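Local structure of endoglucanase (2E4T) at residues A[354-359]-A[386-391]; A[233-238]-A[254-259]. The protein hydrolyses internal beta-1,4-glucosidic bonds of cellulose and probably also of xyloglucan, this chain being the family 44 glycoside hydrolase part of a larger modular protein. One frame throughout, in Å; residues are numbered along the deposited sequence.

Interaction 1: residues A[354-359]-A[386-391]; sequences KLAITE and VYLATF
Lys354 lays its extended chain across one face of the Tyr387 ring, with Lys354 CD 3.5 Å above the ring centroid, a CH-pi contact; this holds for the conformer given, a second having been modelled. The ring is presented for this because Tyr387 CG stands anti to the backbone N (chi1 177°). At the far end, Lys354 NZ and Tyr387 OH both turn to Glu226, the one by a salt bridge and the other by a hydrogen bond, so one carboxylate serves both polar ends.

Beyond this pair the two strands run side by side, 7° from parallel. Tyr387 N reaches Leu355 O at 2.8 Å, and the links Ile357 N to Leu388 O and Thr390 N to Ile357 O follow at 3.0 Å each. Ala356 and Leu388 meet CB to CB (4.0 Å) on one face of the sheet; on the other, Ile357 CB faces Ala389 CB at 4.4 Å. Val386 CG1 also touches Ile357 CG1. At the C-terminal end Thr390 OG1 donates to Thr358 O at 2.7 Å from 37° out of the carbonyl plane, while Asn31 ND2 gives this oxygen a second donor.

This is a parallel beta-alpha-beta unit of the TIM barrel: strand 354-360, helix 368-384 and strand 388-391. Phe381 of that helix and Leu339 of helix 338-349 cover the Ile357 and Val386 side, while strand 279-284 pairs with 354-360 along its other edge.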
ATOM      1  N   LYS A 354      -1.061   3.979  12.739  1.00  5.28           N
ATOM      2  CA  LYS A 354      -1.817   3.865  11.516  1.00  5.20           C
ATOM      3  C   LYS A 354      -1.480   2.519  10.816  1.00  5.13           C
ATOM      4  O   LYS A 354      -0.554   1.810  11.260  1.00  5.38           O
ATOM      5  CB  LYS A 354      -1.464   5.054  10.583  1.00  6.21           C
ATOM      6  CG  LYS A 354      -1.818   6.397  11.189  1.00  7.52           C
ATOM      7  CD  LYS A 354      -1.163   7.600  10.507  1.00  8.77           C
ATOM      8  CE  LYS A 354      -1.509   8.908  11.120  1.00  9.17           C
ATOM      9  NZ  LYS A 354      -1.237  10.078  10.313  0.60 10.04           N
ATOM     10  N   LEU A 355      -2.226   2.185   9.767  1.00  5.40           N
ATOM     11  CA  LEU A 355      -2.028   0.918   9.053  1.00  5.30           C
ATOM     12  C   LEU A 355      -1.851   1.203   7.558  1.00  4.82           C
ATOM     13  O   LEU A 355      -2.670   1.941   6.971  1.00  5.44           O
ATOM     14  CB  LEU A 355      -3.236  -0.005   9.291  1.00  5.72           C
ATOM     15  CG  LEU A 355      -3.194  -1.347   8.562  1.00  6.11           C
ATOM     16  CD1 LEU A 355      -2.010  -2.198   9.009  1.00  7.40           C
ATOM     17  CD2 LEU A 355      -4.477  -2.123   8.825  1.00  7.23           C
ATOM     18  N   ALA A 356      -0.813   0.610   6.950  1.00  4.82           N
ATOM     19  CA  ALA A 356      -0.613   0.770   5.515  1.00  4.71           C
ATOM     20  C   ALA A 356      -0.369  -0.595   4.879  1.00  4.75           C
ATOM     21  O   ALA A 356       0.301  -1.459   5.452  1.00  5.41           O
ATOM     22  CB  ALA A 356       0.576   1.692   5.221  1.00  5.68           C
ATOM     23  N   ILE A 357      -0.889  -0.735   3.650  1.00  4.59           N
ATOM     24  CA  ILE A 357      -0.683  -1.932   2.818  1.00  4.43           C
ATOM     25  C   ILE A 357       0.173  -1.453   1.648  1.00  4.42           C
ATOM     26  O   ILE A 357      -0.334  -0.911   0.668  1.00  4.97           O
ATOM     27  CB  ILE A 357      -2.003  -2.565   2.350  1.00  5.14           C
ATOM     28  CG1 ILE A 357      -3.021  -2.695   3.500  1.00  6.12           C
ATOM     29  CG2 ILE A 357      -1.688  -3.865   1.666  1.00  5.99           C
ATOM     30  CD1 ILE A 357      -2.600  -3.548   4.676  1.00  6.88           C
ATOM     31  N   THR A 358       1.515  -1.603   1.797  1.00  4.58           N
ATOM     32  CA  THR A 358       2.427  -0.921   0.891  1.00  4.98           C
ATOM     33  C   THR A 358       2.802  -1.742  -0.367  1.00  4.70           C
ATOM     34  O   THR A 358       3.434  -1.183  -1.279  1.00  4.76           O
ATOM     35  CB  THR A 358       3.682  -0.443   1.618  1.00  5.02           C
ATOM     36  OG1 THR A 358       4.357  -1.561   2.163  1.00  6.62           O
ATOM     37  CG2 THR A 358       3.349   0.661   2.605  1.00  5.98           C
ATOM     38  N   GLU A 359       2.377  -3.003  -0.429  1.00  4.77           N
ATOM     39  CA  GLU A 359       2.367  -3.745  -1.675  1.00  4.55           C
ATOM     40  C   GLU A 359       1.149  -4.661  -1.610  1.00  4.64           C
ATOM     41  O   GLU A 359       0.874  -5.270  -0.553  1.00  4.95           O
ATOM     42  CB  GLU A 359       3.588  -4.635  -1.921  1.00  4.97           C
ATOM     43  CG  GLU A 359       4.877  -3.860  -2.038  1.00  5.15           C
ATOM     44  CD  GLU A 359       6.109  -4.696  -2.323  1.00  5.18           C
ATOM     45  OE1 GLU A 359       5.978  -5.850  -2.823  1.00  6.12           O
ATOM     46  OE2 GLU A 359       7.237  -4.162  -2.095  1.00  5.76           O
ATOM     47  N   VAL A 386      -7.750   2.092   6.657  1.00  5.74           N
ATOM     48  CA  VAL A 386      -6.360   2.045   6.229  1.00  5.03           C
ATOM     49  C   VAL A 386      -5.889   3.452   5.894  1.00  4.65           C
ATOM     50  O   VAL A 386      -6.628   4.266   5.345  1.00  5.53           O
ATOM     51  CB  VAL A 386      -6.235   1.076   5.012  1.00  5.28           C
ATOM     52  CG1 VAL A 386      -4.899   1.124   4.364  1.00  6.16           C
ATOM     53  CG2 VAL A 386      -6.595  -0.336   5.451  1.00  7.13           C
ATOM     54  N   TYR A 387      -4.623   3.748   6.265  1.00  4.92           N
ATOM     55  CA  TYR A 387      -4.061   5.081   6.088  1.00  4.78           C
ATOM     56  C   TYR A 387      -3.423   5.317   4.712  1.00  4.83           C
ATOM     57  O   TYR A 387      -3.551   6.398   4.115  1.00  5.22           O
ATOM     58  CB  TYR A 387      -2.988   5.281   7.167  1.00  5.52           C
ATOM     59  CG  TYR A 387      -2.251   6.580   7.080  1.00  5.53           C
ATOM     60  CD1 TYR A 387      -2.911   7.804   7.254  1.00  6.32           C
ATOM     61  CD2 TYR A 387      -0.873   6.596   6.865  1.00  5.93           C
ATOM     62  CE1 TYR A 387      -2.209   9.002   7.191  1.00  6.82           C
ATOM     63  CE2 TYR A 387      -0.163   7.807   6.851  1.00  6.77           C
ATOM     64  CZ  TYR A 387      -0.846   9.001   7.040  1.00  6.30           C
ATOM     65  OH  TYR A 387      -0.201  10.216   7.042  1.00  7.29           O
ATOM     66  N   LEU A 388      -2.692   4.323   4.217  1.00  4.88           N
ATOM     67  CA  LEU A 388      -1.953   4.479   2.964  1.00  4.69           C
ATOM     68  C   LEU A 388      -1.932   3.099   2.323  1.00  4.55           C
ATOM     69  O   LEU A 388      -1.807   2.080   3.015  1.00  4.94           O
ATOM     70  CB  LEU A 388      -0.541   5.034   3.226  1.00  5.25           C
ATOM     71  CG  LEU A 388       0.362   5.207   2.001  1.00  5.23           C
ATOM     72  CD1 LEU A 388       1.284   6.400   2.174  1.00  6.59           C
ATOM     73  CD2 LEU A 388       1.196   3.961   1.702  1.00  5.87           C
ATOM     74  N   ALA A 389      -2.009   3.067   0.973  1.00  4.52           N
ATOM     75  CA  ALA A 389      -1.838   1.795   0.271  1.00  4.51           C
ATOM     76  C   ALA A 389      -1.234   2.120  -1.082  1.00  4.40           C
ATOM     77  O   ALA A 389      -1.533   3.140  -1.696  1.00  4.86           O
ATOM     78  CB  ALA A 389      -3.163   1.037   0.161  1.00  5.15           C
ATOM     79  N   THR A 390      -0.390   1.173  -1.534  1.00  4.88           N
ATOM     80  CA  THR A 390       0.308   1.332  -2.805  1.00  4.33           C
ATOM     81  C   THR A 390       0.331  -0.010  -3.551  1.00  4.59           C
ATOM     82  O   THR A 390       0.994  -0.964  -3.120  1.00  5.02           O
ATOM     83  CB  THR A 390       1.755   1.944  -2.595  1.00  4.75           C
ATOM     84  OG1 THR A 390       2.398   1.339  -1.483  1.00  5.20           O
ATOM     85  CG2 THR A 390       1.686   3.421  -2.312  1.00  5.13           C
ATOM     86  N   PHE A 391      -0.410  -0.053  -4.663  1.00  4.85           N
ATOM     87  CA  PHE A 391      -0.444  -1.231  -5.527  1.00  4.87           C
ATOM     88  C   PHE A 391       0.960  -1.517  -6.073  1.00  4.61           C
ATOM     89  O   PHE A 391       1.721  -0.573  -6.393  1.00  5.06           O
ATOM     90  CB  PHE A 391      -1.395  -0.908  -6.695  1.00  5.19           C
ATOM     91  CG  PHE A 391      -1.415  -1.946  -7.797  1.00  5.11           C
ATOM     92  CD1 PHE A 391      -1.987  -3.204  -7.612  1.00  5.66           C
ATOM     93  CD2 PHE A 391      -0.851  -1.648  -9.039  1.00  5.55           C
ATOM     94  CE1 PHE A 391      -1.971  -4.144  -8.631  1.00  5.90           C
ATOM     95  CE2 PHE A 391      -0.853  -2.574 -10.062  1.00  6.00           C
ATOM     96  CZ  PHE A 391      -1.402  -3.813  -9.855  1.00  6.00           C
TER

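Interaction 2: residues A[233-238]-A[254-259]; sequences YGFAAY and YRWFID
Trp256 brings CZ3 of its indole to the edge of the Tyr238 ring, near the ring plane, while Phe235 CA lies 3.9 Å above one face of that ring, offset toward the rim. The indole has Ile258 CB on one of its own faces, 3.5 Å above the plane, and Asp259 OD2 at an edge. These groups sit in the beta-alpha part of the TIM barrel that follows strand 226-232: the short helix 235-240 packs against the beginning of the long helix 257-272, which leads on to strand 279-284.

Tyr238 and Trp256 point the same way, side by side, and Tyr238 CB is 3.9 Å from Trp256 CZ3. Phe235 comes to the same indole corner across a right angle, with Phe235 CE1 4.0 Å from Trp256 CZ3, so one tryptophan carbon meets both aromatic residues of the short helix. Trp256 CG lies between the backbone N and the carbonyl carbon (chi1 57°), which turns the indole back toward that helix. Its NE1 is hydrogen-bonded to Ser345 and only weakly to Asp259 OD1, while the Phe335 ring also meets the indole. Ile258 runs alongside Tyr238 too, with Ile258 CG1 3.8 Å from Tyr238 CB, and beneath them Leu232 of strand 226-232 touches both side chains. The tyrosine hydroxyl is tied down separately, by a hydrogen bond with His283 O.

Trp256 is the N-cap of helix 257-272, and the first turn behind it is joined to helix 235-240 through the backbone. Phe257 shares a backbone bond with Glu239, and Phe257 CB rests 3.3 Å from Tyr238 O. Tyr238 O accepts Ile258 N at 3.1 Å, with the donor in the carbonyl plane and an N-H...O angle of 141°.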
ATOM      1  N   TYR A 233       6.625  -9.155   4.324  1.00  4.99           N
ATOM      2  CA  TYR A 233       6.306  -9.603   2.988  1.00  4.89           C
ATOM      3  C   TYR A 233       4.923 -10.284   2.882  1.00  4.88           C
ATOM      4  O   TYR A 233       4.318 -10.318   1.788  1.00  5.22           O
ATOM      5  CB  TYR A 233       7.376 -10.578   2.434  1.00  5.38           C
ATOM      6  CG  TYR A 233       7.215 -12.017   2.860  1.00  5.25           C
ATOM      7  CD1 TYR A 233       6.475 -12.897   2.080  1.00  6.77           C
ATOM      8  CD2 TYR A 233       7.809 -12.485   4.007  1.00  5.92           C
ATOM      9  CE1 TYR A 233       6.309 -14.246   2.441  1.00  7.18           C
ATOM     10  CE2 TYR A 233       7.648 -13.818   4.390  1.00  6.70           C
ATOM     11  CZ  TYR A 233       6.914 -14.677   3.598  1.00  6.97           C
ATOM     12  OH  TYR A 233       6.725 -16.016   3.910  1.00  8.78           O
ATOM     13  N   GLY A 234       4.469 -10.887   3.969  1.00  5.41           N
ATOM     14  CA  GLY A 234       3.270 -11.717   3.895  1.00  5.33           C
ATOM     15  C   GLY A 234       3.057 -12.402   5.230  1.00  5.01           C
ATOM     16  O   GLY A 234       3.814 -12.198   6.193  1.00  5.50           O
ATOM     17  N   PHE A 235       1.997 -13.219   5.268  1.00  5.62           N
ATOM     18  CA  PHE A 235       1.460 -13.684   6.530  1.00  5.85           C
ATOM     19  C   PHE A 235       2.495 -14.399   7.407  1.00  5.51           C
ATOM     20  O   PHE A 235       2.478 -14.195   8.633  1.00  5.85           O
ATOM     21  CB  PHE A 235       0.239 -14.592   6.275  1.00  6.35           C
ATOM     22  CG  PHE A 235      -0.474 -14.893   7.542  1.00  6.19           C
ATOM     23  CD1 PHE A 235      -1.494 -14.053   7.994  1.00  7.32           C
ATOM     24  CD2 PHE A 235      -0.069 -15.966   8.371  1.00  6.61           C
ATOM     25  CE1 PHE A 235      -2.117 -14.270   9.212  1.00  8.21           C
ATOM     26  CE2 PHE A 235      -0.665 -16.145   9.621  1.00  7.17           C
ATOM     27  CZ  PHE A 235      -1.676 -15.287  10.005  1.00  8.07           C
ATOM     28  N   ALA A 236       3.336 -15.273   6.853  1.00  5.86           N
ATOM     29  CA  ALA A 236       4.274 -15.974   7.739  1.00  6.15           C
ATOM     30  C   ALA A 236       5.226 -15.008   8.459  1.00  5.56           C
ATOM     31  O   ALA A 236       5.681 -15.297   9.570  1.00  6.39           O
ATOM     32  CB  ALA A 236       5.066 -17.041   6.982  1.00  7.52           C
ATOM     33  N   ALA A 237       5.548 -13.877   7.831  1.00  5.56           N
ATOM     34  CA  ALA A 237       6.309 -12.852   8.526  1.00  5.38           C
ATOM     35  C   ALA A 237       5.476 -12.137   9.598  1.00  5.22           C
ATOM     36  O   ALA A 237       5.982 -11.809  10.678  1.00  5.75           O
ATOM     37  CB  ALA A 237       6.918 -11.853   7.547  1.00  5.92           C
ATOM     38  N   TYR A 238       4.185 -11.875   9.288  1.00  5.38           N
ATOM     39  CA  TYR A 238       3.293 -11.313  10.318  1.00  5.46           C
ATOM     40  C   TYR A 238       3.277 -12.226  11.548  1.00  5.28           C
ATOM     41  O   TYR A 238       3.204 -11.756  12.693  1.00  5.82           O
ATOM     42  CB  TYR A 238       1.828 -11.222   9.859  1.00  5.70           C
ATOM     43  CG  TYR A 238       1.470 -10.415   8.632  1.00  5.12           C
ATOM     44  CD1 TYR A 238       2.378  -9.920   7.695  1.00  5.54           C
ATOM     45  CD2 TYR A 238       0.097 -10.244   8.365  1.00  6.28           C
ATOM     46  CE1 TYR A 238       1.941  -9.340   6.521  1.00  5.57           C
ATOM     47  CE2 TYR A 238      -0.339  -9.637   7.205  1.00  6.88           C
ATOM     48  CZ  TYR A 238       0.557  -9.188   6.259  1.00  5.90           C
ATOM     49  OH  TYR A 238       0.074  -8.651   5.107  1.00  6.69           O
ATOM     50  N   TYR A 254       3.136 -13.657  23.162  1.00  8.55           N
ATOM     51  CA  TYR A 254       2.597 -12.890  22.046  1.00  8.39           C
ATOM     52  C   TYR A 254       1.902 -13.832  21.065  1.00  8.49           C
ATOM     53  O   TYR A 254       2.458 -14.865  20.662  1.00  9.87           O
ATOM     54  CB  TYR A 254       3.709 -12.149  21.316  1.00  8.11           C
ATOM     55  CG  TYR A 254       4.326 -11.045  22.131  1.00  7.96           C
ATOM     56  CD1 TYR A 254       3.681  -9.808  22.269  1.00  8.38           C
ATOM     57  CD2 TYR A 254       5.535 -11.206  22.769  1.00  8.54           C
ATOM     58  CE1 TYR A 254       4.266  -8.764  22.959  1.00  8.70           C
ATOM     59  CE2 TYR A 254       6.122 -10.201  23.500  1.00  9.17           C
ATOM     60  CZ  TYR A 254       5.515  -8.976  23.576  1.00  8.71           C
ATOM     61  OH  TYR A 254       6.121  -7.992  24.286  1.00 10.38           O
ATOM     62  N   ARG A 255       0.715 -13.423  20.624  1.00  8.72           N
ATOM     63  CA  ARG A 255      -0.075 -14.214  19.726  1.00  9.02           C
ATOM     64  C   ARG A 255       0.595 -14.324  18.331  1.00  8.29           C
ATOM     65  O   ARG A 255       0.392 -15.323  17.612  1.00 10.38           O
ATOM     66  CB  ARG A 255      -1.504 -13.600  19.608  1.00 10.58           C
ATOM     67  CG  ARG A 255      -2.558 -14.529  19.031  1.00 11.36           C
ATOM     68  CD  ARG A 255      -3.923 -13.926  19.173  1.00 11.68           C
ATOM     69  NE  ARG A 255      -4.204 -12.824  18.221  1.00  9.69           N
ATOM     70  CZ  ARG A 255      -4.952 -12.880  17.131  1.00  9.12           C
ATOM     71  NH1 ARG A 255      -5.481 -14.031  16.704  1.00 10.83           N
ATOM     72  NH2 ARG A 255      -5.206 -11.754  16.471  1.00 11.23           N
ATOM     73  N   TRP A 256       1.269 -13.254  17.923  1.00  7.33           N
ATOM     74  CA  TRP A 256       1.974 -13.195  16.639  1.00  6.93           C
ATOM     75  C   TRP A 256       3.004 -12.087  16.709  1.00  6.41           C
ATOM     76  O   TRP A 256       2.955 -11.198  17.614  1.00  6.55           O
ATOM     77  CB  TRP A 256       1.066 -13.054  15.422  1.00  6.75           C
ATOM     78  CG  TRP A 256       0.114 -11.908  15.336  1.00  6.46           C
ATOM     79  CD1 TRP A 256      -0.342 -11.057  16.341  1.00  6.92           C
ATOM     80  CD2 TRP A 256      -0.615 -11.536  14.155  1.00  6.12           C
ATOM     81  NE1 TRP A 256      -1.311 -10.208  15.836  1.00  6.88           N
ATOM     82  CE2 TRP A 256      -1.484 -10.474  14.508  1.00  6.59           C
ATOM     83  CE3 TRP A 256      -0.613 -12.022  12.842  1.00  6.75           C
ATOM     84  CZ2 TRP A 256      -2.351  -9.906  13.585  1.00  7.12           C
ATOM     85  CZ3 TRP A 256      -1.476 -11.462  11.937  1.00  7.63           C
ATOM     86  CH2 TRP A 256      -2.336 -10.408  12.308  1.00  7.74           C
ATOM     87  N   PHE A 257       3.927 -12.096  15.757  1.00  6.07           N
ATOM     88  CA  PHE A 257       4.985 -11.100  15.662  1.00  6.46           C
ATOM     89  C   PHE A 257       4.418  -9.689  15.547  1.00  5.44           C
ATOM     90  O   PHE A 257       5.022  -8.749  16.121  1.00  6.15           O
ATOM     91  CB  PHE A 257       5.963 -11.420  14.523  1.00  6.48           C
ATOM     92  CG  PHE A 257       7.004 -10.367  14.390  1.00  6.26           C
ATOM     93  CD1 PHE A 257       8.083 -10.309  15.252  1.00  6.51           C
ATOM     94  CD2 PHE A 257       6.881  -9.395  13.394  1.00  6.86           C
ATOM     95  CE1 PHE A 257       9.005  -9.261  15.186  1.00  7.46           C
ATOM     96  CE2 PHE A 257       7.798  -8.350  13.311  1.00  7.65           C
ATOM     97  CZ  PHE A 257       8.869  -8.279  14.206  1.00  7.84           C
ATOM     98  N   ILE A 258       3.285  -9.491  14.869  1.00  5.98           N
ATOM     99  CA  ILE A 258       2.700  -8.139  14.822  1.00  5.42           C
ATOM    100  C   ILE A 258       2.569  -7.544  16.205  1.00  5.65           C
ATOM    101  O   ILE A 258       2.896  -6.359  16.432  1.00  6.14           O
ATOM    102  CB  ILE A 258       1.288  -8.241  14.176  1.00  5.93           C
ATOM    103  CG1 ILE A 258       1.364  -8.696  12.701  1.00  6.02           C
ATOM    104  CG2 ILE A 258       0.524  -6.939  14.336  1.00  6.47           C
ATOM    105  CD1 ILE A 258       2.060  -7.730  11.766  1.00  7.32           C
ATOM    106  N   ASP A 259       2.078  -8.338  17.187  1.00  5.95           N
ATOM    107  CA  ASP A 259       1.901  -7.796  18.551  1.00  6.38           C
ATOM    108  C   ASP A 259       3.221  -7.459  19.205  1.00  6.25           C
ATOM    109  O   ASP A 259       3.335  -6.446  19.919  1.00  6.97           O
ATOM    110  CB  ASP A 259       1.177  -8.830  19.418  1.00  6.49           C
ATOM    111  CG  ASP A 259      -0.295  -8.998  19.031  1.00  7.03           C
ATOM    112  OD1 ASP A 259      -0.845  -8.119  18.345  1.00  7.98           O
ATOM    113  OD2 ASP A 259      -0.883 -10.020  19.499  1.00  8.11           O
TER

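Interactions 1 and 2 follow each other along the chain. Their centres are about 17 Å apart and their nearest atoms about 6 Å, so they do not touch. Strand 279-284 spans the gap between them, pairing with strand 354-360 on one side and strand 226-232 on the other: Val282 is touched by both Ile357 and Tyr238, while at His283 the Glu359 side chain makes contact and the Tyr238 hydroxyl bonds to the backbone oxygen. Helix 338-349 links them on the outside, with Leu339 against 354-359 and 386-391 and Leu342 against 254-259. Both contacts belong to the barrel framework and lie away from the calcium and zinc sites.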